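Local structure of cell wall surface anchor family protein (4OQ1) at residues R47-Y61 with L81-E95. The protein is an ancillary pilin of Streptococcus pneumoniae containing CnaB-type domains, and probably fixes the pilus to the cell wall. The protein carries 3 engineered substitutions. Sequence-based numbering, arbitrary orientation.
Sequences RDGHRLQVWKLDDSY and LSSFKKTSFEMTFLE
Trp55 and Lys86 face each other across two neighbouring antiparallel strands, 50-56 and 85-93, in the mixed beta sheet of the N-terminal domain; strands 106-110 and 98-103 continue the sheet on their outer flanks. The backbones pair through Leu52 with Phe89, Val54 with Thr87 and Lys56 with Lys85, each a hydrogen-bonded pair with N-H bonds running both ways.

Lys86 is worth following outward. From CB, on the same face of the sheet as Trp55, CG leaves anti to the backbone N (chi1 -174°) and passes beside Val54 O. The bend at chi2 (71°) then lays CD over one face of the Trp55 indole, 3.4 Å from the centroid of the five-membered ring, a CH-pi contact. CE moves on toward the six-membered ring, 3.6 Å from Trp55 CZ2, and NZ makes an off-centre cation-pi contact with that ring while lying near Gln53 OE1. Leu81 CD1 approaches the indole obliquely near NE1.

Beyond the Lys56-Lys85 pair, Phe84 takes Leu57 CD2 over the centre of one ring face, 3.5 Å from its centroid. The edge of Phe84 is directed at the face of Tyr61 in an offset edge-to-face pair, its CE1 3.5 Å from Tyr61 CE2. On the sheet face opposite Trp55, Val54 CG2 meets both Thr87 CG2 and Phe89 CE2, and Tyr108 and Val110 pack against Val54 from the next strand.

At the other end, a water bridges Arg47 O, His50 N and Met91 O, while Arg47 NH2 reaches Phe93 O at 2.8 Å. Between these ends, Arg51 grips Ser88 side-on: NH2 donates to Ser88 O from above the carbonyl plane, and NE meets Ser88 OG at 2.8 Å, almost straight at 170° and in the guanidinium plane.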
ATOM      1  N   ARG A  47      15.084  -0.451  21.841  1.00 47.88           N
ATOM      2  CA  ARG A  47      14.479  -1.389  22.796  1.00 52.65           C
ATOM      3  C   ARG A  47      14.858  -1.033  24.233  1.00 51.08           C
ATOM      4  O   ARG A  47      14.377  -1.669  25.204  1.00 42.32           O
ATOM      5  CB  ARG A  47      14.914  -2.833  22.528  1.00 54.68           C
ATOM      6  CG  ARG A  47      14.993  -3.215  21.062  1.00 60.63           C
ATOM      7  CD  ARG A  47      15.803  -4.489  20.910  1.00 61.19           C
ATOM      8  NE  ARG A  47      15.100  -5.594  21.547  1.00 62.69           N
ATOM      9  CZ  ARG A  47      14.365  -6.510  20.918  1.00 67.15           C
ATOM     10  NH1 ARG A  47      14.218  -6.478  19.604  1.00 74.07           N
ATOM     11  NH2 ARG A  47      13.767  -7.477  21.610  1.00 65.55           N
ATOM     12  N   ASP A  48      15.696  -0.004  24.364  1.00 60.77           N
ATOM     13  CA  ASP A  48      16.389   0.338  25.612  1.00 62.97           C
ATOM     14  C   ASP A  48      16.002   1.748  26.023  1.00 55.94           C
ATOM     15  O   ASP A  48      15.757   2.619  25.151  1.00 55.87           O
ATOM     16  CB  ASP A  48      17.925   0.264  25.380  1.00 71.09           C
ATOM     17  CG  ASP A  48      18.755   0.685  26.625  1.00 84.66           C
ATOM     18  OD1 ASP A  48      18.798  -0.127  27.583  1.00 88.66           O
ATOM     19  OD2 ASP A  48      19.368   1.798  26.649  1.00 79.21           O
ATOM     20  N   GLY A  49      15.965   1.983  27.339  1.00 51.75           N
ATOM     21  CA  GLY A  49      15.703   3.337  27.892  1.00 48.45           C
ATOM     22  C   GLY A  49      14.221   3.699  28.130  1.00 43.18           C
ATOM     23  O   GLY A  49      13.873   4.851  28.336  1.00 43.95           O
ATOM     24  N   HIS A  50      13.329   2.724  28.019  1.00 38.72           N
ATOM     25  CA  HIS A  50      11.918   2.975  28.309  1.00 34.19           C
ATOM     26  C   HIS A  50      11.604   2.778  29.785  1.00 31.80           C
ATOM     27  O   HIS A  50      12.186   1.913  30.456  1.00 33.04           O
ATOM     28  CB  HIS A  50      11.032   2.100  27.407  1.00 33.19           C
ATOM     29  CG  HIS A  50      11.272   2.347  25.951  1.00 30.83           C
ATOM     30  ND1 HIS A  50      10.952   3.542  25.342  1.00 36.30           N
ATOM     31  CD2 HIS A  50      11.921   1.617  25.019  1.00 34.39           C
ATOM     32  CE1 HIS A  50      11.315   3.513  24.076  1.00 37.14           C
ATOM     33  NE2 HIS A  50      11.904   2.349  23.852  1.00 37.98           N
ATOM     34  N   ARG A  51      10.641   3.553  30.280  1.00 29.87           N
ATOM     35  CA  ARG A  51      10.174   3.350  31.639  1.00 31.32           C
ATOM     36  C   ARG A  51       8.670   3.048  31.698  1.00 25.50           C
ATOM     37  O   ARG A  51       7.896   3.582  30.924  1.00 26.47           O
ATOM     38  CB  ARG A  51      10.491   4.565  32.510  1.00 31.26           C
ATOM     39  CG  ARG A  51      11.973   4.992  32.511  1.00 30.82           C
ATOM     40  CD  ARG A  51      12.288   6.000  33.598  1.00 35.43           C
ATOM     41  NE  ARG A  51      12.163   5.421  34.960  1.00 39.86           N
ATOM     42  CZ  ARG A  51      13.109   4.749  35.631  1.00 40.70           C
ATOM     43  NH1 ARG A  51      14.301   4.556  35.109  1.00 35.77           N
ATOM     44  NH2 ARG A  51      12.856   4.272  36.850  1.00 39.45           N
ATOM     45  N   LEU A  52       8.265   2.212  32.645  1.00 24.81           N
ATOM     46  CA  LEU A  52       6.811   2.005  32.896  1.00 19.01           C
ATOM     47  C   LEU A  52       6.297   2.979  33.949  1.00 21.48           C
ATOM     48  O   LEU A  52       6.752   2.974  35.077  1.00 23.85           O
ATOM     49  CB  LEU A  52       6.582   0.586  33.295  1.00 18.54           C
ATOM     50  CG  LEU A  52       5.091   0.275  33.424  1.00 16.77           C
ATOM     51  CD1 LEU A  52       4.370   0.093  32.050  1.00 18.55           C
ATOM     52  CD2 LEU A  52       4.937  -0.930  34.294  1.00 18.46           C
ATOM     53  N   GLN A  53       5.437   3.907  33.566  1.00 22.21           N
ATOM     54  CA  GLN A  53       4.832   4.816  34.490  1.00 22.48           C
ATOM     55  C   GLN A  53       3.730   4.109  35.282  1.00 22.92           C
ATOM     56  O   GLN A  53       2.871   3.397  34.659  1.00 19.92           O
ATOM     57  CB  GLN A  53       4.165   5.980  33.747  1.00 25.49           C
ATOM     58  CG  GLN A  53       5.144   6.809  32.911  1.00 30.82           C
ATOM     59  CD  GLN A  53       6.239   7.426  33.753  1.00 30.30           C
ATOM     60  OE1 GLN A  53       6.026   7.914  34.867  1.00 32.17           O
ATOM     61  NE2 GLN A  53       7.420   7.351  33.238  1.00 36.04           N
ATOM     62  N   VAL A  54       3.745   4.277  36.604  1.00 19.33           N
ATOM     63  CA  VAL A  54       2.726   3.711  37.471  1.00 22.00           C
ATOM     64  C   VAL A  54       2.233   4.683  38.569  1.00 23.31           C
ATOM     65  O   VAL A  54       2.879   5.699  38.897  1.00 20.71           O
ATOM     66  CB  VAL A  54       3.183   2.386  38.125  1.00 22.64           C
ATOM     67  CG1 VAL A  54       3.702   1.399  37.127  1.00 21.81           C
ATOM     68  CG2 VAL A  54       4.222   2.631  39.231  1.00 25.63           C
ATOM     69  N   TRP A  55       1.107   4.352  39.158  1.00 16.73           N
ATOM     70  CA  TRP A  55       0.695   4.957  40.377  1.00 17.28           C
ATOM     71  C   TRP A  55       0.640   3.905  41.406  1.00 20.49           C
ATOM     72  O   TRP A  55      -0.050   2.898  41.207  1.00 18.98           O
ATOM     73  CB  TRP A  55      -0.695   5.529  40.213  1.00 18.87           C
ATOM     74  CG  TRP A  55      -0.807   6.731  39.311  1.00 19.53           C
ATOM     75  CD1 TRP A  55      -0.864   8.056  39.709  1.00 20.40           C
ATOM     76  CD2 TRP A  55      -0.833   6.747  37.910  1.00 19.74           C
ATOM     77  NE1 TRP A  55      -0.951   8.880  38.643  1.00 18.44           N
ATOM     78  CE2 TRP A  55      -0.902   8.136  37.510  1.00 20.56           C
ATOM     79  CE3 TRP A  55      -0.746   5.773  36.939  1.00 19.09           C
ATOM     80  CZ2 TRP A  55      -0.987   8.511  36.201  1.00 19.86           C
ATOM     81  CZ3 TRP A  55      -0.809   6.128  35.603  1.00 19.88           C
ATOM     82  CH2 TRP A  55      -0.925   7.502  35.248  1.00 20.14           C
ATOM     83  N   LYS A  56       1.220   4.153  42.558  1.00 19.77           N
ATOM     84  CA  LYS A  56       1.176   3.183  43.680  1.00 21.88           C
ATOM     85  C   LYS A  56       0.028   3.556  44.600  1.00 21.89           C
ATOM     86  O   LYS A  56      -0.063   4.714  45.076  1.00 22.22           O
ATOM     87  CB  LYS A  56       2.517   3.226  44.443  1.00 23.15           C
ATOM     88  CG  LYS A  56       2.629   2.218  45.626  1.00 25.65           C
ATOM     89  CD  LYS A  56       3.957   2.374  46.441  1.00 27.08           C
ATOM     90  CE  LYS A  56       4.130   1.236  47.433  1.00 28.67           C
ATOM     91  NZ  LYS A  56       2.988   1.028  48.363  1.00 29.88           N
ATOM     92  N   LEU A  57      -0.910   2.635  44.750  1.00 19.43           N
ATOM     93  CA  LEU A  57      -2.152   2.915  45.443  1.00 19.43           C
ATOM     94  C   LEU A  57      -1.948   2.827  46.965  1.00 22.35           C
ATOM     95  O   LEU A  57      -1.133   2.104  47.397  1.00 22.22           O
ATOM     96  CB  LEU A  57      -3.313   1.978  45.004  1.00 18.59           C
ATOM     97  CG  LEU A  57      -3.683   1.727  43.545  1.00 21.44           C
ATOM     98  CD1 LEU A  57      -4.966   0.866  43.318  1.00 21.62           C
ATOM     99  CD2 LEU A  57      -3.902   3.004  42.848  1.00 23.73           C
ATOM    100  N   ASP A  58      -2.684   3.650  47.726  1.00 27.11           N
ATOM    101  CA  ASP A  58      -2.689   3.626  49.189  1.00 28.82           C
ATOM    102  C   ASP A  58      -3.464   2.440  49.708  1.00 29.45           C
ATOM    103  O   ASP A  58      -4.153   1.786  48.989  1.00 27.54           O
ATOM    104  CB  ASP A  58      -3.297   4.916  49.741  1.00 32.19           C
ATOM    105  CG  ASP A  58      -4.794   5.099  49.404  1.00 33.21           C
ATOM    106  OD1 ASP A  58      -5.616   4.210  49.645  1.00 36.81           O
ATOM    107  OD2 ASP A  58      -5.207   6.173  48.905  1.00 38.36           O
ATOM    108  N   ASP A  59      -3.418   2.220  50.999  1.00 34.65           N
ATOM    109  CA  ASP A  59      -4.055   1.053  51.603  1.00 37.01           C
ATOM    110  C   ASP A  59      -5.552   1.008  51.585  1.00 31.10           C
ATOM    111  O   ASP A  59      -6.144  -0.020  51.796  1.00 32.80           O
ATOM    112  CB  ASP A  59      -3.597   0.940  53.028  1.00 48.15           C
ATOM    113  CG  ASP A  59      -2.125   0.780  53.117  1.00 52.89           C
ATOM    114  OD1 ASP A  59      -1.535   0.152  52.192  1.00 54.27           O
ATOM    115  OD2 ASP A  59      -1.596   1.316  54.097  1.00 53.16           O
ATOM    116  N   SER A  60      -6.212   2.108  51.328  1.00 31.63           N
ATOM    117  CA  SER A  60      -7.665   1.964  51.113  1.00 35.25           C
ATOM    118  C   SER A  60      -8.054   1.122  49.875  1.00 41.83           C
ATOM    119  O   SER A  60      -9.270   0.854  49.657  1.00 36.37           O
ATOM    120  CB  SER A  60      -8.308   3.321  50.995  1.00 37.05           C
ATOM    121  OG  SER A  60      -7.933   3.904  49.770  1.00 46.92           O
ATOM    122  N   TYR A  61      -7.056   0.675  49.083  1.00 38.46           N
ATOM    123  CA  TYR A  61      -7.350  -0.144  47.896  1.00 31.76           C
ATOM    124  C   TYR A  61      -6.923  -1.555  48.058  1.00 24.20           C
ATOM    125  O   TYR A  61      -5.876  -1.847  48.581  1.00 25.51           O
ATOM    126  CB  TYR A  61      -6.703   0.467  46.657  1.00 28.23           C
ATOM    127  CG  TYR A  61      -7.355   1.810  46.272  1.00 26.90           C
ATOM    128  CD1 TYR A  61      -8.245   1.882  45.217  1.00 30.16           C
ATOM    129  CD2 TYR A  61      -6.983   3.000  46.879  1.00 29.89           C
ATOM    130  CE1 TYR A  61      -8.824   3.105  44.819  1.00 31.98           C
ATOM    131  CE2 TYR A  61      -7.595   4.219  46.532  1.00 27.16           C
ATOM    132  CZ  TYR A  61      -8.499   4.263  45.498  1.00 31.81           C
ATOM    133  OH  TYR A  61      -9.118   5.441  45.052  1.00 34.51           O
ATOM    134  N   LEU A  81      -6.401  10.527  41.270  1.00 21.43           N
ATOM    135  CA  LEU A  81      -5.099   9.933  41.379  1.00 23.38           C
ATOM    136  C   LEU A  81      -4.272  10.645  42.399  1.00 25.91           C
ATOM    137  O   LEU A  81      -3.145  10.208  42.652  1.00 25.65           O
ATOM    138  CB  LEU A  81      -4.353  10.037  40.034  1.00 22.30           C
ATOM    139  CG  LEU A  81      -5.173   9.486  38.893  1.00 26.40           C
ATOM    140  CD1 LEU A  81      -4.452   9.798  37.597  1.00 28.63           C
ATOM    141  CD2 LEU A  81      -5.421   7.977  39.061  1.00 31.28           C
ATOM    142  N   SER A  82      -4.802  11.771  42.928  1.00 26.45           N
ATOM    143  CA  SER A  82      -3.965  12.728  43.655  1.00 27.13           C
ATOM    144  C   SER A  82      -3.460  12.145  44.962  1.00 30.88           C
ATOM    145  O   SER A  82      -2.434  12.565  45.474  1.00 33.16           O
ATOM    146  CB  SER A  82      -4.681  14.090  43.816  1.00 27.85           C
ATOM    147  OG  SER A  82      -5.996  13.903  44.333  1.00 34.21           O
ATOM    148  N   SER A  83      -4.123  11.118  45.469  1.00 31.81           N
ATOM    149  CA  SER A  83      -3.604  10.533  46.672  1.00 33.46           C
ATOM    150  C   SER A  83      -2.479   9.521  46.401  1.00 34.59           C
ATOM    151  O   SER A  83      -1.936   9.020  47.350  1.00 39.25           O
ATOM    152  CB  SER A  83      -4.716   9.898  47.505  1.00 33.35           C
ATOM    153  OG  SER A  83      -5.156   8.690  46.954  1.00 38.17           O
ATOM    154  N   PHE A  84      -2.174   9.162  45.145  1.00 30.29           N
ATOM    155  CA  PHE A  84      -1.314   8.008  44.883  1.00 28.18           C
ATOM    156  C   PHE A  84       0.066   8.554  44.655  1.00 30.21           C
ATOM    157  O   PHE A  84       0.218   9.706  44.324  1.00 29.48           O
ATOM    158  CB  PHE A  84      -1.750   7.205  43.630  1.00 24.79           C
ATOM    159  CG  PHE A  84      -3.185   6.766  43.649  1.00 22.18           C
ATOM    160  CD1 PHE A  84      -3.793   6.456  44.832  1.00 22.95           C
ATOM    161  CD2 PHE A  84      -3.862   6.617  42.489  1.00 20.80           C
ATOM    162  CE1 PHE A  84      -5.123   6.096  44.843  1.00 20.25           C
ATOM    163  CE2 PHE A  84      -5.210   6.188  42.488  1.00 24.30           C
ATOM    164  CZ  PHE A  84      -5.822   6.009  43.680  1.00 19.20           C
ATOM    165  N   LYS A  85       1.060   7.692  44.818  1.00 27.42           N
ATOM    166  CA  LYS A  85       2.429   8.025  44.568  1.00 30.26           C
ATOM    167  C   LYS A  85       2.717   7.663  43.104  1.00 27.99           C
ATOM    168  O   LYS A  85       2.635   6.502  42.749  1.00 26.55           O
ATOM    169  CB  LYS A  85       3.366   7.232  45.500  1.00 30.30           C
ATOM    170  CG  LYS A  85       4.862   7.400  45.231  1.00 40.78           C
ATOM    171  CD  LYS A  85       5.787   6.296  45.831  1.00 45.71           C
ATOM    172  CE  LYS A  85       7.262   6.784  45.869  1.00 52.20           C
ATOM    173  NZ  LYS A  85       8.245   5.807  46.435  1.00 50.29           N
ATOM    174  N   LYS A  86       3.049   8.671  42.296  1.00 25.45           N
ATOM    175  CA  LYS A  86       3.379   8.476  40.914  1.00 32.39           C
ATOM    176  C   LYS A  86       4.805   8.070  40.829  1.00 33.27           C
ATOM    177  O   LYS A  86       5.688   8.764  41.359  1.00 30.40           O
ATOM    178  CB  LYS A  86       3.180   9.757  40.133  1.00 35.84           C
ATOM    179  CG  LYS A  86       3.373   9.595  38.636  1.00 40.74           C
ATOM    180  CD  LYS A  86       2.243   8.802  37.960  1.00 40.87           C
ATOM    181  CE  LYS A  86       2.639   8.429  36.529  1.00 41.79           C
ATOM    182  NZ  LYS A  86       3.078   9.635  35.745  1.00 40.04           N
ATOM    183  N   THR A  87       5.091   6.928  40.245  1.00 31.06           N
ATOM    184  CA  THR A  87       6.512   6.566  40.098  1.00 32.05           C
ATOM    185  C   THR A  87       6.770   5.920  38.736  1.00 35.34           C
ATOM    186  O   THR A  87       5.860   5.963  37.870  1.00 30.65           O
ATOM    187  CB  THR A  87       7.017   5.763  41.298  1.00 34.16           C
ATOM    188  OG1 THR A  87       8.435   5.669  41.255  1.00 36.01           O
ATOM    189  CG2 THR A  87       6.413   4.380  41.394  1.00 32.72           C
ATOM    190  N   SER A  88       7.975   5.371  38.533  1.00 28.27           N
ATOM    191  CA  SER A  88       8.247   4.620  37.339  1.00 28.16           C
ATOM    192  C   SER A  88       9.373   3.620  37.476  1.00 30.07           C
ATOM    193  O   SER A  88      10.170   3.722  38.372  1.00 32.44           O
ATOM    194  CB  SER A  88       8.477   5.625  36.223  1.00 27.08           C
ATOM    195  OG  SER A  88       9.818   6.053  36.263  1.00 30.18           O
ATOM    196  N   PHE A  89       9.398   2.595  36.625  1.00 29.55           N
ATOM    197  CA  PHE A  89      10.360   1.542  36.645  1.00 28.85           C
ATOM    198  C   PHE A  89      10.980   1.340  35.275  1.00 31.73           C
ATOM    199  O   PHE A  89      10.312   1.551  34.228  1.00 31.51           O
ATOM    200  CB  PHE A  89       9.697   0.254  37.074  1.00 26.16           C
ATOM    201  CG  PHE A  89       9.036   0.367  38.393  1.00 25.88           C
ATOM    202  CD1 PHE A  89       9.775   0.575  39.562  1.00 23.83           C
ATOM    203  CD2 PHE A  89       7.665   0.270  38.488  1.00 24.80           C
ATOM    204  CE1 PHE A  89       9.148   0.701  40.785  1.00 24.35           C
ATOM    205  CE2 PHE A  89       7.032   0.369  39.731  1.00 23.50           C
ATOM    206  CZ  PHE A  89       7.754   0.568  40.873  1.00 23.24           C
ATOM    207  N   GLU A  90      12.241   0.920  35.264  1.00 31.70           N
ATOM    208  CA  GLU A  90      12.926   0.589  34.010  1.00 32.65           C
ATOM    209  C   GLU A  90      12.316  -0.589  33.332  1.00 32.55           C
ATOM    210  O   GLU A  90      12.061  -1.622  33.970  1.00 32.11           O
ATOM    211  CB  GLU A  90      14.386   0.223  34.262  1.00 41.92           C
ATOM    212  CG  GLU A  90      15.178   1.376  34.840  1.00 47.23           C
ATOM    213  CD  GLU A  90      16.677   1.262  34.656  1.00 59.02           C
ATOM    214  OE1 GLU A  90      17.142   0.475  33.783  1.00 56.15           O
ATOM    215  OE2 GLU A  90      17.379   2.008  35.396  1.00 61.80           O
ATOM    216  N   MET A  91      12.132  -0.477  32.018  1.00 35.02           N
ATOM    217  CA  MET A  91      11.644  -1.635  31.227  1.00 34.52           C
ATOM    218  C   MET A  91      12.671  -2.066  30.237  1.00 36.50           C
ATOM    219  O   MET A  91      13.445  -1.259  29.704  1.00 33.81           O
ATOM    220  CB  MET A  91      10.381  -1.353  30.413  1.00 33.07           C
ATOM    221  CG  MET A  91       9.610  -0.155  30.811  1.00 37.30           C
ATOM    222  SD  MET A  91       8.258   0.224  29.679  1.00 33.70           S
ATOM    223  CE  MET A  91       7.585  -1.395  29.444  1.00 34.10           C
ATOM    224  N   THR A  92      12.659  -3.348  29.984  1.00 35.05           N
ATOM    225  CA  THR A  92      13.388  -3.880  28.849  1.00 43.67           C
ATOM    226  C   THR A  92      12.439  -4.713  27.922  1.00 40.54           C
ATOM    227  O   THR A  92      11.643  -5.567  28.408  1.00 40.03           O
ATOM    228  CB  THR A  92      14.613  -4.701  29.315  1.00 45.66           C
ATOM    229  OG1 THR A  92      15.356  -5.138  28.172  1.00 48.41           O
ATOM    230  CG2 THR A  92      14.193  -5.930  30.089  1.00 50.32           C
ATOM    231  N   PHE A  93      12.533  -4.462  26.607  1.00 40.44           N
ATOM    232  CA  PHE A  93      11.907  -5.337  25.571  1.00 33.45           C
ATOM    233  C   PHE A  93      12.781  -6.497  25.110  1.00 36.18           C
ATOM    234  O   PHE A  93      13.584  -6.338  24.200  1.00 38.23           O
ATOM    235  CB  PHE A  93      11.593  -4.503  24.359  1.00 35.97           C
ATOM    236  CG  PHE A  93      10.521  -3.475  24.586  1.00 39.38           C
ATOM    237  CD1 PHE A  93       9.201  -3.751  24.250  1.00 40.52           C
ATOM    238  CD2 PHE A  93      10.835  -2.222  25.106  1.00 44.42           C
ATOM    239  CE1 PHE A  93       8.225  -2.795  24.433  1.00 38.63           C
ATOM    240  CE2 PHE A  93       9.860  -1.264  25.296  1.00 44.36           C
ATOM    241  CZ  PHE A  93       8.559  -1.559  24.959  1.00 41.08           C
ATOM    242  N   LEU A  94      12.588  -7.661  25.697  1.00 33.00           N
ATOM    243  CA  LEU A  94      13.254  -8.879  25.310  1.00 34.18           C
ATOM    244  C   LEU A  94      12.578  -9.493  24.066  1.00 40.79           C
ATOM    245  O   LEU A  94      11.815  -8.828  23.392  1.00 35.99           O
ATOM    246  CB  LEU A  94      13.270  -9.860  26.497  1.00 35.76           C
ATOM    247  CG  LEU A  94      13.849  -9.380  27.832  1.00 40.06           C
ATOM    248  CD1 LEU A  94      13.921 -10.517  28.821  1.00 40.28           C
ATOM    249  CD2 LEU A  94      15.249  -8.789  27.666  1.00 44.92           C
ATOM    250  N   GLU A  95      12.830 -10.767  23.766  1.00 49.26           N
ATOM    251  CA  GLU A  95      12.427 -11.356  22.459  1.00 50.70           C
ATOM    252  C   GLU A  95      10.923 -11.568  22.247  1.00 44.06           C
ATOM    253  O   GLU A  95      10.382 -11.278  21.166  1.00 32.43           O
ATOM    254  CB  GLU A  95      13.157 -12.704  22.203  1.00 59.14           C
ATOM    255  CG  GLU A  95      14.672 -12.675  22.385  1.00 61.18           C
ATOM    256  CD  GLU A  95      15.103 -12.917  23.824  1.00 69.32           C
ATOM    257  OE1 GLU A  95      15.079 -14.096  24.260  1.00 78.14           O
ATOM    258  OE2 GLU A  95      15.477 -11.932  24.525  1.00 70.22           O
TER
HETATM  259  O   HOH W   1      13.344  -0.231  27.319  1.00 44.54           O